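Long-range contact in fructose-bisphosphate aldolase (Slackia heliotrinireducens, PDB 4MOZ), which belongs to the DeoC/LacD family of aldolases and folds as a closed eight-stranded parallel beta/alpha barrel: residues 9-14 against 22-27. Sequence-based numbering, arbitrary orientation.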
# COMPACT_ATOMS: atom_id res chain seq x y z
N VAL C 9 9.98 38.53 -3.92
CA VAL C 9 9.72 37.12 -3.62
C VAL C 9 10.12 36.27 -4.83
O VAL C 9 9.60 36.45 -5.93
CB VAL C 9 8.22 36.87 -3.28
CG1 VAL C 9 7.94 35.39 -3.07
CG2 VAL C 9 7.80 37.67 -2.06
N LYS C 10 11.07 35.36 -4.62
CA LYS C 10 11.45 34.40 -5.66
C LYS C 10 10.46 33.25 -5.71
O LYS C 10 10.39 32.42 -4.80
CB LYS C 10 12.88 33.89 -5.45
CG LYS C 10 13.94 34.85 -5.96
CD LYS C 10 15.34 34.34 -5.68
CE LYS C 10 16.37 35.40 -6.01
NZ LYS C 10 17.70 35.07 -5.44
N VAL C 11 9.67 33.22 -6.78
CA VAL C 11 8.67 32.18 -6.97
C VAL C 11 9.33 30.98 -7.65
O VAL C 11 9.79 31.09 -8.79
CB VAL C 11 7.47 32.70 -7.80
CG1 VAL C 11 6.46 31.59 -8.06
CG2 VAL C 11 6.81 33.88 -7.09
N PRO C 12 9.39 29.83 -6.94
CA PRO C 12 9.96 28.62 -7.54
C PRO C 12 9.13 28.12 -8.72
O PRO C 12 7.94 28.44 -8.83
CB PRO C 12 9.95 27.61 -6.39
CG PRO C 12 8.91 28.10 -5.45
CD PRO C 12 8.92 29.60 -5.56
N ALA C 13 9.77 27.34 -9.59
CA ALA C 13 9.19 26.96 -10.88
C ALA C 13 8.09 25.90 -10.78
O ALA C 13 7.44 25.59 -11.78
CB ALA C 13 10.29 26.50 -11.81
N ASP C 14 7.90 25.35 -9.58
CA ASP C 14 6.82 24.38 -9.34
C ASP C 14 5.54 25.05 -8.83
O ASP C 14 4.52 24.38 -8.61
CB ASP C 14 7.27 23.25 -8.40
CG ASP C 14 7.75 23.74 -7.05
OD1 ASP C 14 8.03 24.95 -6.90
OD2 ASP C 14 7.86 22.92 -6.11
N THR C 22 -1.29 33.90 -5.35
CA THR C 22 -1.60 33.25 -4.08
C THR C 22 -0.32 32.89 -3.32
O THR C 22 -0.24 33.11 -2.11
CB THR C 22 -2.46 31.98 -4.30
OG1 THR C 22 -3.63 32.33 -5.03
CG2 THR C 22 -2.87 31.37 -2.96
N TYR C 23 0.67 32.36 -4.03
CA TYR C 23 1.94 31.99 -3.41
C TYR C 23 2.63 33.21 -2.80
O TYR C 23 3.17 33.14 -1.69
CB TYR C 23 2.88 31.32 -4.40
CG TYR C 23 4.25 31.02 -3.82
CD1 TYR C 23 4.46 29.89 -3.04
CD2 TYR C 23 5.32 31.89 -4.03
CE1 TYR C 23 5.71 29.61 -2.50
CE2 TYR C 23 6.58 31.62 -3.49
CZ TYR C 23 6.76 30.48 -2.73
OH TYR C 23 7.99 30.20 -2.19
N ILE C 24 2.63 34.31 -3.55
CA ILE C 24 3.24 35.55 -3.09
C ILE C 24 2.44 36.09 -1.90
O ILE C 24 3.03 36.45 -0.88
CB ILE C 24 3.37 36.59 -4.22
CG1 ILE C 24 4.28 36.05 -5.33
CG2 ILE C 24 3.92 37.91 -3.68
CD1 ILE C 24 4.15 36.77 -6.66
N ASP C 25 1.11 36.11 -2.02
CA ASP C 25 0.25 36.48 -0.90
C ASP C 25 0.66 35.73 0.37
O ASP C 25 0.82 36.33 1.42
CB ASP C 25 -1.22 36.17 -1.22
CG ASP C 25 -1.83 37.13 -2.23
OD1 ASP C 25 -1.21 38.16 -2.56
OD2 ASP C 25 -2.95 36.83 -2.70
N ASN C 26 0.84 34.42 0.24
CA ASN C 26 1.13 33.56 1.39
C ASN C 26 2.54 33.73 1.93
O ASN C 26 2.76 33.67 3.15
CB ASN C 26 0.84 32.09 1.05
CG ASN C 26 -0.64 31.80 0.94
OD1 ASN C 26 -1.46 32.34 1.70
ND2 ASN C 26 -1.01 30.93 0.00
N TYR C 27 3.49 33.95 1.03
CA TYR C 27 4.87 34.21 1.43
C TYR C 27 4.98 35.54 2.17
O TYR C 27 5.67 35.64 3.19
CB TYR C 27 5.78 34.21 0.21
CG TYR C 27 7.24 34.03 0.55
CD1 TYR C 27 8.03 35.11 0.92
CD2 TYR C 27 7.83 32.77 0.50
CE1 TYR C 27 9.37 34.94 1.23
CE2 TYR C 27 9.16 32.59 0.81
CZ TYR C 27 9.93 33.67 1.17
OH TYR C 27 11.26 33.49 1.48
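Val9, Val11 and Pro12, on the extended N-terminal arm that precedes the first barrel strand, pack along one flank of helix 20-30 against Tyr23, Ile24 and Tyr27. The contact has no hydrogen bond and is almost wholly apolar. Val9 divides its two methyls: CG1 meets the rings of both Tyr23 and Tyr27, which are one helical turn apart, and CG2 touches Tyr27 CD1 (3.9 Å) and Ile24 CG2 (4.2 Å). With CG1 anti to the backbone N (chi1 176°), that methyl lies over one face of the Tyr27 ring in a CH-pi contact, 4.3 Å from the centroid and 26° off the ring normal. The same CG1 is 4.0 Å from Tyr23 CE2.

In this TIM-barrel protein the helix comes ahead of strand 37-41, so the arm and the helix together form an N-terminal addition to the eight-stranded core. Farther along the arm, Val11 CG2 sits 3.8 Å from Ile24 CG1, the two side chains crossing at about a right angle, and also touches Tyr23 CD2. Pro12 then meets the hydroxyl end of the same tyrosine, its CD in contact with Tyr23 OH at 3.5 Å and with CZ beside it. The anti chi1 of Tyr23 (176°) carries the ring out from the helix and across the arm, where Val9, Val11 and Pro12 meet it obliquely. Its hydroxyl is hydrogen-bonded to Asp207, close to barrel strand 208-210, tying the ring to the barrel. Arg89 of a neighbouring subunit packs on both Pro12 and Tyr23, and Asp14 forms a salt bridge to Arg84 of that subunit, which places this end of the arm at a subunit interface.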